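Halotolerant alpha-type carbonic anhydrase (dCA II) (Dunaliella salina, PDB 1Y7W) catalyses the reversible hydration of carbon dioxide to bicarbonate at a zinc ion, and as an algal alpha-type carbonic anhydrase tolerates high salt. Local coordinates at residues Lys102-Pro108 with Val125-His130; Ala164-Gly170 with Arg239-Phe245; Leu183-Gln187 with Glu254-Phe259. All blocks are in the same frame, centred on the assembly; numbering follows the deposited sequence.

Contact 1: Lys102-Pro108 with Val125-His130; sequences KVTFDQP and VPIQFH. With ZN (zinc ion), chain D.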
loop_
_atom_site.group_PDB
_atom_site.type_symbol
_atom_site.label_atom_id
_atom_site.label_comp_id
_atom_site.label_asym_id
_atom_site.label_seq_id
_atom_site.Cartn_x
_atom_site.Cartn_y
_atom_site.Cartn_z
ATOM N N LYS A 102 3.422 7.311 5.947
ATOM C CA LYS A 102 2.116 7.523 5.345
ATOM C C LYS A 102 2.010 8.907 4.720
ATOM O O LYS A 102 2.407 9.887 5.355
ATOM C CB LYS A 102 1.041 7.432 6.425
ATOM C CG LYS A 102 -0.354 7.486 5.797
ATOM C CD LYS A 102 -1.400 7.076 6.831
ATOM C CE LYS A 102 -1.661 8.200 7.864
ATOM N NZ LYS A 102 -2.900 7.894 8.752
ATOM N N VAL A 103 1.389 8.985 3.537
ATOM C CA VAL A 103 1.201 10.231 2.827
ATOM C C VAL A 103 -0.311 10.395 2.697
ATOM O O VAL A 103 -1.018 9.444 2.340
ATOM C CB VAL A 103 1.884 10.209 1.443
ATOM C CG1 VAL A 103 1.507 11.481 0.591
ATOM C CG2 VAL A 103 3.400 10.136 1.608
ATOM N N THR A 104 -0.798 11.572 3.101
ATOM C CA THR A 104 -2.220 11.907 3.012
ATOM C C THR A 104 -2.326 13.126 2.076
ATOM O O THR A 104 -1.317 13.772 1.724
ATOM C CB THR A 104 -2.812 12.262 4.415
ATOM O OG1 THR A 104 -1.914 13.164 5.084
ATOM C CG2 THR A 104 -2.967 10.981 5.301
ATOM N N PHE A 105 -3.542 13.470 1.661
ATOM C CA PHE A 105 -3.689 14.545 0.704
ATOM C C PHE A 105 -5.181 14.882 0.600
ATOM O O PHE A 105 -6.004 14.231 1.214
ATOM C CB PHE A 105 -3.138 14.057 -0.664
ATOM C CG PHE A 105 -3.442 12.580 -0.965
ATOM C CD1 PHE A 105 -4.729 12.154 -1.258
ATOM C CD2 PHE A 105 -2.430 11.593 -0.783
ATOM C CE1 PHE A 105 -5.030 10.733 -1.357
ATOM C CE2 PHE A 105 -2.701 10.223 -0.874
ATOM C CZ PHE A 105 -4.011 9.789 -1.164
ATOM N N ASP A 106 -5.510 15.928 -0.145
ATOM C CA ASP A 106 -6.909 16.257 -0.310
ATOM C C ASP A 106 -7.577 15.090 -1.055
ATOM O O ASP A 106 -6.983 14.529 -1.978
ATOM C CB ASP A 106 -7.016 17.526 -1.134
ATOM C CG ASP A 106 -6.601 18.753 -0.366
ATOM O OD1 ASP A 106 -6.244 19.745 -1.030
ATOM O OD2 ASP A 106 -6.631 18.713 0.877
ATOM N N GLN A 107 -8.782 14.709 -0.666
ATOM C CA GLN A 107 -9.440 13.593 -1.376
ATOM C C GLN A 107 -9.767 13.903 -2.818
ATOM O O GLN A 107 -10.435 14.910 -3.110
ATOM C CB GLN A 107 -10.731 13.202 -0.691
ATOM C CG GLN A 107 -10.603 11.968 0.168
ATOM C CD GLN A 107 -11.894 11.685 0.961
ATOM O OE1 GLN A 107 -11.831 11.216 2.121
ATOM N NE2 GLN A 107 -13.069 11.967 0.337
ATOM N N PRO A 108 -9.276 13.076 -3.754
ATOM C CA PRO A 108 -9.579 13.319 -5.164
ATOM C C PRO A 108 -11.117 13.189 -5.347
ATOM O O PRO A 108 -11.773 12.405 -4.678
ATOM C CB PRO A 108 -8.831 12.190 -5.904
ATOM C CG PRO A 108 -7.701 11.886 -5.021
ATOM C CD PRO A 108 -8.285 11.999 -3.603
ATOM N N VAL A 125 -12.104 6.184 -3.955
ATOM C CA VAL A 125 -11.405 7.418 -3.610
ATOM C C VAL A 125 -10.061 7.124 -2.892
ATOM O O VAL A 125 -10.072 6.520 -1.863
ATOM C CB VAL A 125 -12.280 8.259 -2.638
ATOM C CG1 VAL A 125 -11.592 9.565 -2.301
ATOM C CG2 VAL A 125 -13.725 8.481 -3.310
ATOM N N PRO A 126 -8.931 7.522 -3.465
ATOM C CA PRO A 126 -7.622 7.310 -2.812
ATOM C C PRO A 126 -7.659 8.094 -1.495
ATOM O O PRO A 126 -8.031 9.293 -1.499
ATOM C CB PRO A 126 -6.627 7.935 -3.788
ATOM C CG PRO A 126 -7.311 7.762 -5.137
ATOM C CD PRO A 126 -8.778 8.088 -4.813
ATOM N N ILE A 127 -7.309 7.443 -0.376
ATOM C CA ILE A 127 -7.351 8.149 0.901
ATOM C C ILE A 127 -5.954 8.336 1.547
ATOM O O ILE A 127 -5.775 9.181 2.423
ATOM C CB ILE A 127 -8.352 7.495 1.911
ATOM C CG1 ILE A 127 -8.097 5.994 2.008
ATOM C CG2 ILE A 127 -9.859 7.764 1.435
ATOM C CD1 ILE A 127 -8.752 5.334 3.231
ATOM N N GLN A 128 -4.985 7.528 1.148
ATOM C CA GLN A 128 -3.596 7.701 1.660
ATOM C C GLN A 128 -2.721 6.691 0.935
ATOM O O GLN A 128 -3.249 5.815 0.233
ATOM C CB GLN A 128 -3.539 7.391 3.156
ATOM C CG GLN A 128 -4.186 6.032 3.538
ATOM C CD GLN A 128 -3.181 5.026 4.044
ATOM O OE1 GLN A 128 -2.163 4.770 3.413
ATOM N NE2 GLN A 128 -3.470 4.440 5.178
ATOM N N PHE A 129 -1.403 6.839 1.037
ATOM C CA PHE A 129 -0.567 5.745 0.553
ATOM C C PHE A 129 0.521 5.573 1.604
ATOM O O PHE A 129 0.802 6.500 2.395
ATOM C CB PHE A 129 -0.033 5.912 -0.889
ATOM C CG PHE A 129 0.940 7.048 -1.109
ATOM C CD1 PHE A 129 2.267 6.948 -0.721
ATOM C CD2 PHE A 129 0.557 8.163 -1.856
ATOM C CE1 PHE A 129 3.220 7.927 -1.081
ATOM C CE2 PHE A 129 1.496 9.139 -2.222
ATOM C CZ PHE A 129 2.821 9.016 -1.840
ATOM N N HIS A 130 1.118 4.385 1.694
ATOM C CA HIS A 130 2.153 4.204 2.741
ATOM C C HIS A 130 3.131 3.133 2.250
ATOM O O HIS A 130 2.924 2.534 1.178
ATOM C CB HIS A 130 1.540 3.807 4.113
ATOM C CG HIS A 130 0.739 2.536 4.061
ATOM N ND1 HIS A 130 -0.627 2.505 3.832
ATOM C CD2 HIS A 130 1.131 1.253 4.129
ATOM C CE1 HIS A 130 -1.036 1.243 3.752
ATOM N NE2 HIS A 130 0.011 0.462 3.928
HETATM ZN ZN ZN D . 0.156 -1.511 3.691
HETATM O O HOH W 1 -5.571 11.580 2.363
HETATM O O HOH W 2 -0.765 -2.206 5.216
#
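Val-103 sits over one face of the Phe-129 ring: its CB stands 3.6 Å from the ring centroid and only 13° off the normal, a CH-pi contact over the centre of that face, with CG1 and CG2 resting toward the rim. The two side chains run side by side in the same direction. Between their backbones a single antiparallel hydrogen-bonded pair closes, Val-103 N to Phe-129 O at 2.8 Å and Phe-129 N to Val-103 O at 2.9 Å. Past Thr-104 the backbones draw apart, and the ring of Phe-105 lies between them. With CG between its backbone N and carbonyl carbon (chi1 37°), this ring extends to the strand, with Pro-126 O at its edge, 3.3 Å from Phe-105 CE1. Farther along, Gln-107 CG meets Val-125 CG1, and Pro-108 packs on Pro-126. At the other end the aliphatic chain of Lys-102 crosses Gln-128 at about a right angle. Gln-128 OE1 accepts a nearly straight bond from His-130 ND1 (2.8 Å, 174°) on a lone pair and in the imidazole plane, which fixes the ring's rotation. His-130 NE2 is thereby aimed at the zinc ion, 2.0 Å away, which His-132 and His-150 also bind: the three-histidine metal site of alpha-carbonic anhydrases, with Gln-128 as a second-shell residue.

Contact 2: Ala164-Gly170 with Arg239-Phe245; sequences AQLAVIG and RVKWHVF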
loop_
_atom_site.group_PDB
_atom_site.type_symbol
_atom_site.label_atom_id
_atom_site.label_comp_id
_atom_site.label_asym_id
_atom_site.label_seq_id
_atom_site.Cartn_x
_atom_site.Cartn_y
_atom_site.Cartn_z
ATOM N N ALA A 164 -16.427 -0.241 5.088
ATOM C CA ALA A 164 -16.373 0.085 3.660
ATOM C C ALA A 164 -15.521 -0.831 2.793
ATOM O O ALA A 164 -14.485 -1.358 3.249
ATOM C CB ALA A 164 -15.869 1.547 3.491
ATOM N N GLN A 165 -15.979 -1.063 1.562
ATOM C CA GLN A 165 -15.174 -1.865 0.627
ATOM C C GLN A 165 -13.913 -1.017 0.322
ATOM O O GLN A 165 -14.031 0.222 0.062
ATOM C CB GLN A 165 -15.950 -2.085 -0.675
ATOM C CG GLN A 165 -15.079 -2.726 -1.722
ATOM C CD GLN A 165 -14.841 -4.193 -1.389
ATOM O OE1 GLN A 165 -15.793 -4.964 -1.380
ATOM N NE2 GLN A 165 -13.563 -4.592 -1.145
ATOM N N LEU A 166 -12.723 -1.645 0.402
ATOM C CA LEU A 166 -11.492 -0.950 0.051
ATOM C C LEU A 166 -10.855 -1.545 -1.216
ATOM O O LEU A 166 -11.143 -2.688 -1.585
ATOM C CB LEU A 166 -10.445 -1.045 1.197
ATOM C CG LEU A 166 -10.893 -0.530 2.573
ATOM C CD1 LEU A 166 -9.731 -0.641 3.582
ATOM C CD2 LEU A 166 -11.305 0.974 2.386
ATOM N N ALA A 167 -10.016 -0.761 -1.899
ATOM C CA ALA A 167 -9.265 -1.291 -3.057
ATOM C C ALA A 167 -7.855 -0.809 -2.817
ATOM O O ALA A 167 -7.659 0.396 -2.557
ATOM C CB ALA A 167 -9.785 -0.705 -4.359
ATOM N N VAL A 168 -6.867 -1.709 -2.856
ATOM C CA VAL A 168 -5.506 -1.252 -2.616
ATOM C C VAL A 168 -4.614 -1.629 -3.809
ATOM O O VAL A 168 -4.725 -2.747 -4.377
ATOM C CB VAL A 168 -4.931 -1.823 -1.273
ATOM C CG1 VAL A 168 -3.399 -1.405 -1.107
ATOM C CG2 VAL A 168 -5.798 -1.300 -0.089
ATOM N N ILE A 169 -3.742 -0.693 -4.166
ATOM C CA ILE A 169 -2.827 -0.892 -5.261
ATOM C C ILE A 169 -1.469 -1.120 -4.634
ATOM O O ILE A 169 -1.050 -0.344 -3.787
ATOM C CB ILE A 169 -2.812 0.333 -6.170
ATOM C CG1 ILE A 169 -4.130 0.299 -6.985
ATOM C CG2 ILE A 169 -1.622 0.315 -7.092
ATOM C CD1 ILE A 169 -4.468 1.573 -7.787
ATOM N N GLY A 170 -0.801 -2.192 -5.035
ATOM C CA GLY A 170 0.490 -2.491 -4.423
ATOM C C GLY A 170 1.533 -2.323 -5.501
ATOM O O GLY A 170 1.343 -2.883 -6.571
ATOM N N ARG A 239 -11.818 -6.904 3.650
ATOM C CA ARG A 239 -12.606 -5.973 2.827
ATOM C C ARG A 239 -11.737 -5.259 1.816
ATOM O O ARG A 239 -11.982 -4.099 1.443
ATOM C CB ARG A 239 -13.376 -4.993 3.760
ATOM C CG ARG A 239 -12.531 -4.046 4.598
ATOM C CD ARG A 239 -13.378 -3.458 5.789
ATOM N NE ARG A 239 -12.579 -2.596 6.666
ATOM C CZ ARG A 239 -12.390 -1.292 6.512
ATOM N NH1 ARG A 239 -11.685 -0.672 7.406
ATOM N NH2 ARG A 239 -12.888 -0.592 5.469
ATOM N N VAL A 240 -10.734 -5.975 1.312
ATOM C CA VAL A 240 -9.839 -5.362 0.323
ATOM C C VAL A 240 -9.728 -6.044 -1.021
ATOM O O VAL A 240 -9.419 -7.233 -1.083
ATOM C CB VAL A 240 -8.370 -5.280 0.839
ATOM C CG1 VAL A 240 -7.456 -4.683 -0.264
ATOM C CG2 VAL A 240 -8.301 -4.425 2.080
ATOM N N LYS A 241 -9.963 -5.296 -2.107
ATOM C CA LYS A 241 -9.732 -5.855 -3.443
ATOM C C LYS A 241 -8.256 -5.443 -3.717
ATOM O O LYS A 241 -7.932 -4.242 -3.788
ATOM C CB LYS A 241 -10.642 -5.205 -4.484
ATOM C CG LYS A 241 -12.101 -5.471 -4.236
ATOM C CD LYS A 241 -12.415 -6.944 -3.999
ATOM C CE LYS A 241 -13.918 -7.147 -3.991
ATOM N NZ LYS A 241 -14.186 -8.617 -3.737
ATOM N N TRP A 242 -7.371 -6.437 -3.851
ATOM C CA TRP A 242 -5.962 -6.156 -4.048
ATOM C C TRP A 242 -5.594 -6.087 -5.531
ATOM O O TRP A 242 -6.140 -6.839 -6.362
ATOM C CB TRP A 242 -5.084 -7.250 -3.336
ATOM C CG TRP A 242 -4.880 -6.947 -1.870
ATOM C CD1 TRP A 242 -5.598 -7.435 -0.790
ATOM C CD2 TRP A 242 -3.936 -6.047 -1.350
ATOM N NE1 TRP A 242 -5.129 -6.888 0.381
ATOM C CE2 TRP A 242 -4.099 -6.027 0.057
ATOM C CE3 TRP A 242 -2.946 -5.243 -1.939
ATOM C CZ2 TRP A 242 -3.300 -5.235 0.894
ATOM C CZ3 TRP A 242 -2.149 -4.466 -1.125
ATOM C CH2 TRP A 242 -2.333 -4.465 0.299
ATOM N N HIS A 243 -4.669 -5.187 -5.853
ATOM C CA HIS A 243 -4.171 -5.042 -7.227
ATOM C C HIS A 243 -2.643 -4.910 -7.054
ATOM O O HIS A 243 -2.133 -3.835 -6.762
ATOM C CB HIS A 243 -4.739 -3.779 -7.901
ATOM C CG HIS A 243 -6.229 -3.641 -7.800
ATOM N ND1 HIS A 243 -6.874 -3.361 -6.610
ATOM C CD2 HIS A 243 -7.203 -3.783 -8.732
ATOM C CE1 HIS A 243 -8.181 -3.362 -6.812
ATOM N NE2 HIS A 243 -8.409 -3.617 -8.085
ATOM N N VAL A 244 -1.911 -6.007 -7.210
ATOM C CA VAL A 244 -0.464 -5.978 -7.042
ATOM C C VAL A 244 0.241 -5.937 -8.411
ATOM O O VAL A 244 0.207 -6.919 -9.139
ATOM C CB VAL A 244 -0.018 -7.211 -6.237
ATOM C CG1 VAL A 244 1.471 -7.150 -5.991
ATOM C CG2 VAL A 244 -0.763 -7.235 -4.916
ATOM N N PHE A 245 0.810 -4.779 -8.776
ATOM C CA PHE A 245 1.505 -4.622 -10.056
ATOM C C PHE A 245 2.754 -5.457 -10.050
ATOM O O PHE A 245 3.518 -5.373 -9.143
ATOM C CB PHE A 245 1.810 -3.142 -10.284
ATOM C CG PHE A 245 0.569 -2.383 -10.602
ATOM C CD1 PHE A 245 0.280 -2.033 -11.922
ATOM C CD2 PHE A 245 -0.409 -2.184 -9.611
ATOM C CE1 PHE A 245 -0.980 -1.479 -12.279
ATOM C CE2 PHE A 245 -1.676 -1.642 -9.930
ATOM C CZ PHE A 245 -1.957 -1.280 -11.279
HETATM O O HOH W 3 -13.391 -7.607 -0.585
#
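Val-168 O is gripped twice by His-243, through the backbone N at 2.9 Å and the imidazole ND1 at 3.2 Å. The ND1 donor stands above the carbonyl plane, while the oxygen lies in the imidazole plane at the ring edge. These residues belong to strands 166-170 and 240-245, a parallel pair in the mixed, largely antiparallel central sheet of the alpha-carbonic anhydrase fold. Leu-166 O likewise has two donors, Lys-241 N and Gln-165 NE2, the latter turned back to the following residue's carbonyl by a bend at chi2 (73°). Lys-241 NZ forms a salt bridge with Asp-228. Where the pairing starts, the guanidinium of Arg-239 closes on Ala-164: NH2 bonds Ala-164 O at 2.8 Å, in the guanidinium plane, and Leu-166 CD1 sits over one face of the group. Arg-239 NE forms a salt bridge with Asp-237. On the other side of the sheet from His-243, Val-168 lies beside Trp-242, whose NE1 is held by Ser-230 O and whose side chain lies about 5 Å from the zinc ion. Val-168 CB stands over the indole's six-membered ring, 3.9 Å from its centroid, and CG1 comes to 3.3 Å from Trp-242 CZ3.

Contact 3: Leu183-Gln187 with Glu254-Phe259; sequences LNSLQ and EQMKLF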
loop_
_atom_site.group_PDB
_atom_site.type_symbol
_atom_site.label_atom_id
_atom_site.label_comp_id
_atom_site.label_asym_id
_atom_site.label_seq_id
_atom_site.Cartn_x
_atom_site.Cartn_y
_atom_site.Cartn_z
ATOM N N LEU A 183 10.983 8.882 -5.049
ATOM C CA LEU A 183 11.669 8.640 -3.779
ATOM C C LEU A 183 12.790 9.686 -3.608
ATOM O O LEU A 183 13.055 10.221 -2.499
ATOM C CB LEU A 183 12.242 7.207 -3.741
ATOM C CG LEU A 183 11.135 6.100 -3.612
ATOM C CD1 LEU A 183 11.739 4.709 -3.440
ATOM C CD2 LEU A 183 10.201 6.455 -2.413
ATOM N N ASN A 184 13.451 10.001 -4.706
ATOM C CA ASN A 184 14.491 11.018 -4.576
ATOM C C ASN A 184 13.941 12.359 -4.122
ATOM O O ASN A 184 14.507 13.017 -3.268
ATOM C CB ASN A 184 15.260 11.202 -5.879
ATOM C CG ASN A 184 16.730 11.136 -5.642
ATOM O OD1 ASN A 184 17.310 10.035 -5.484
ATOM N ND2 ASN A 184 17.355 12.305 -5.528
ATOM N N SER A 185 12.833 12.778 -4.688
ATOM C CA SER A 185 12.265 14.043 -4.311
ATOM C C SER A 185 11.821 14.009 -2.873
ATOM O O SER A 185 12.096 14.955 -2.134
ATOM C CB SER A 185 11.105 14.403 -5.230
ATOM O OG SER A 185 10.338 15.452 -4.678
ATOM N N LEU A 186 11.133 12.936 -2.463
ATOM C CA LEU A 186 10.666 12.841 -1.060
ATOM C C LEU A 186 11.846 12.916 -0.080
ATOM O O LEU A 186 11.825 13.631 0.925
ATOM C CB LEU A 186 9.945 11.495 -0.858
ATOM C CG LEU A 186 9.361 11.162 0.505
ATOM C CD1 LEU A 186 8.267 12.210 0.826
ATOM C CD2 LEU A 186 8.725 9.759 0.466
ATOM N N GLN A 187 12.872 12.158 -0.377
ATOM C CA GLN A 187 14.074 12.116 0.448
ATOM C C GLN A 187 14.718 13.504 0.554
ATOM O O GLN A 187 15.098 13.938 1.641
ATOM C CB GLN A 187 15.070 11.099 -0.141
ATOM C CG GLN A 187 16.411 11.084 0.566
ATOM C CD GLN A 187 17.248 9.869 0.251
ATOM O OE1 GLN A 187 17.458 9.526 -0.914
ATOM N NE2 GLN A 187 17.754 9.217 1.293
ATOM N N GLU A 254 20.867 3.746 -0.943
ATOM C CA GLU A 254 20.949 5.106 -0.430
ATOM C C GLU A 254 19.587 5.724 -0.214
ATOM O O GLU A 254 19.419 6.570 0.639
ATOM C CB GLU A 254 21.751 6.015 -1.367
ATOM C CG GLU A 254 23.263 5.678 -1.470
ATOM C CD GLU A 254 23.556 4.307 -2.090
ATOM O OE1 GLU A 254 22.815 3.847 -2.999
ATOM O OE2 GLU A 254 24.559 3.684 -1.670
ATOM N N GLN A 255 18.619 5.352 -1.029
ATOM C CA GLN A 255 17.276 5.906 -0.836
ATOM C C GLN A 255 16.611 5.160 0.300
ATOM O O GLN A 255 15.815 5.749 1.034
ATOM C CB GLN A 255 16.446 5.746 -2.118
ATOM C CG GLN A 255 16.997 6.558 -3.261
ATOM C CD GLN A 255 16.191 6.431 -4.540
ATOM O OE1 GLN A 255 15.789 5.345 -4.921
ATOM N NE2 GLN A 255 15.987 7.556 -5.229
ATOM N N MET A 256 16.933 3.868 0.466
ATOM C CA MET A 256 16.315 3.105 1.554
ATOM C C MET A 256 16.692 3.649 2.928
ATOM O O MET A 256 15.963 3.457 3.922
ATOM C CB MET A 256 16.697 1.618 1.449
ATOM C CG MET A 256 15.994 0.888 0.308
ATOM S SD MET A 256 14.146 1.064 0.313
ATOM C CE MET A 256 13.785 0.317 1.926
ATOM N N LYS A 257 17.825 4.351 2.989
ATOM C CA LYS A 257 18.262 4.920 4.256
ATOM C C LYS A 257 17.237 5.902 4.815
ATOM O O LYS A 257 17.110 6.035 6.032
ATOM C CB LYS A 257 19.625 5.642 4.092
ATOM C CG LYS A 257 20.086 6.421 5.361
ATOM C CD LYS A 257 21.637 6.600 5.396
ATOM C CE LYS A 257 22.079 7.519 6.566
ATOM N NZ LYS A 257 21.445 8.850 6.426
ATOM N N LEU A 258 16.485 6.566 3.936
ATOM C CA LEU A 258 15.468 7.521 4.410
ATOM C C LEU A 258 14.503 6.810 5.389
ATOM O O LEU A 258 14.143 7.365 6.434
ATOM C CB LEU A 258 14.651 8.074 3.233
ATOM C CG LEU A 258 13.348 8.838 3.603
ATOM C CD1 LEU A 258 13.735 10.218 4.146
ATOM C CD2 LEU A 258 12.465 9.036 2.384
ATOM N N PHE A 259 14.075 5.595 5.032
ATOM C CA PHE A 259 13.141 4.852 5.876
ATOM C C PHE A 259 13.684 4.518 7.252
ATOM O O PHE A 259 12.949 4.587 8.256
ATOM C CB PHE A 259 12.636 3.600 5.127
ATOM C CG PHE A 259 11.848 3.948 3.893
ATOM C CD1 PHE A 259 12.381 3.795 2.625
ATOM C CD2 PHE A 259 10.570 4.491 4.023
ATOM C CE1 PHE A 259 11.666 4.165 1.500
ATOM C CE2 PHE A 259 9.835 4.865 2.905
ATOM C CZ PHE A 259 10.390 4.697 1.632
#
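Gln-187 sends CG away from its backbone N (chi1 174°) on an extended chain that carries its amide across to the neighbouring helix; Gln-255, with CG opposite its carbonyl carbon and an equally extended chain, reaches back the other way. The two side chains cross at about a right angle, their amide planes steeply inclined, and neither amide bonds the other. Instead, Gln-187 NE2 gives an almost straight bond to the backbone Glu-254 O (3.2 Å, 173°), which lies in the amide plane. The same nitrogen also donates to Glu-191 OE1, so both an acceptor across the contact and one in its own helix hold it. Gln-255 NE2 donates to Asn-184 OD1 at 2.8 Å, on a lone pair in the carbonyl plane though less straight, and also to Asp-180 O; two acceptors thus hold this buried amide nitrogen. Beside the polar crossing the contact turns apolar. Leu-258 slides past Gln-187 in the opposite direction, its CD2 4.0 Å from Gln-187 CA, and Leu-258 CD2 lies 4.2 Å from Leu-186 CG. Leu-183 CD2 approaches the edge of the Phe-259 ring at CZ, 4.4 Å away. The segment axes of 183-187 and 254-259 cross at 49° with a closest approach of 9.9 Å. Both helices lie against the central sheet: Leu-183 touches Leu-147, Tyr-173 and Val-251 of three of its strands, while Phe-259 packs on Leu-147 and meets Phe-131 and His-133 of strand 120-133.

Contact 1 closes along the chain before contacts 2 and 3 open, whereas the segments of those two alternate: strand 166-175 leads to helix 181-195, and strand 240-251 to helix 253-266. The parallel strands of contact 2 are thus each followed by a helix of contact 3, although the centres lie about 25 Å apart. Contact 1 joins the central mixed sheet through strand 120-133 only, strand 103-104 belonging to a small three-stranded sheet; contact 2, about 14 Å away between centres, lies wholly in the central sheet. Contact 1 supplies a zinc ligand, contact 2 brings Trp-242 close to the zinc ion, and contact 3 packs farther out, its centre about 19 Å from that of contact 1.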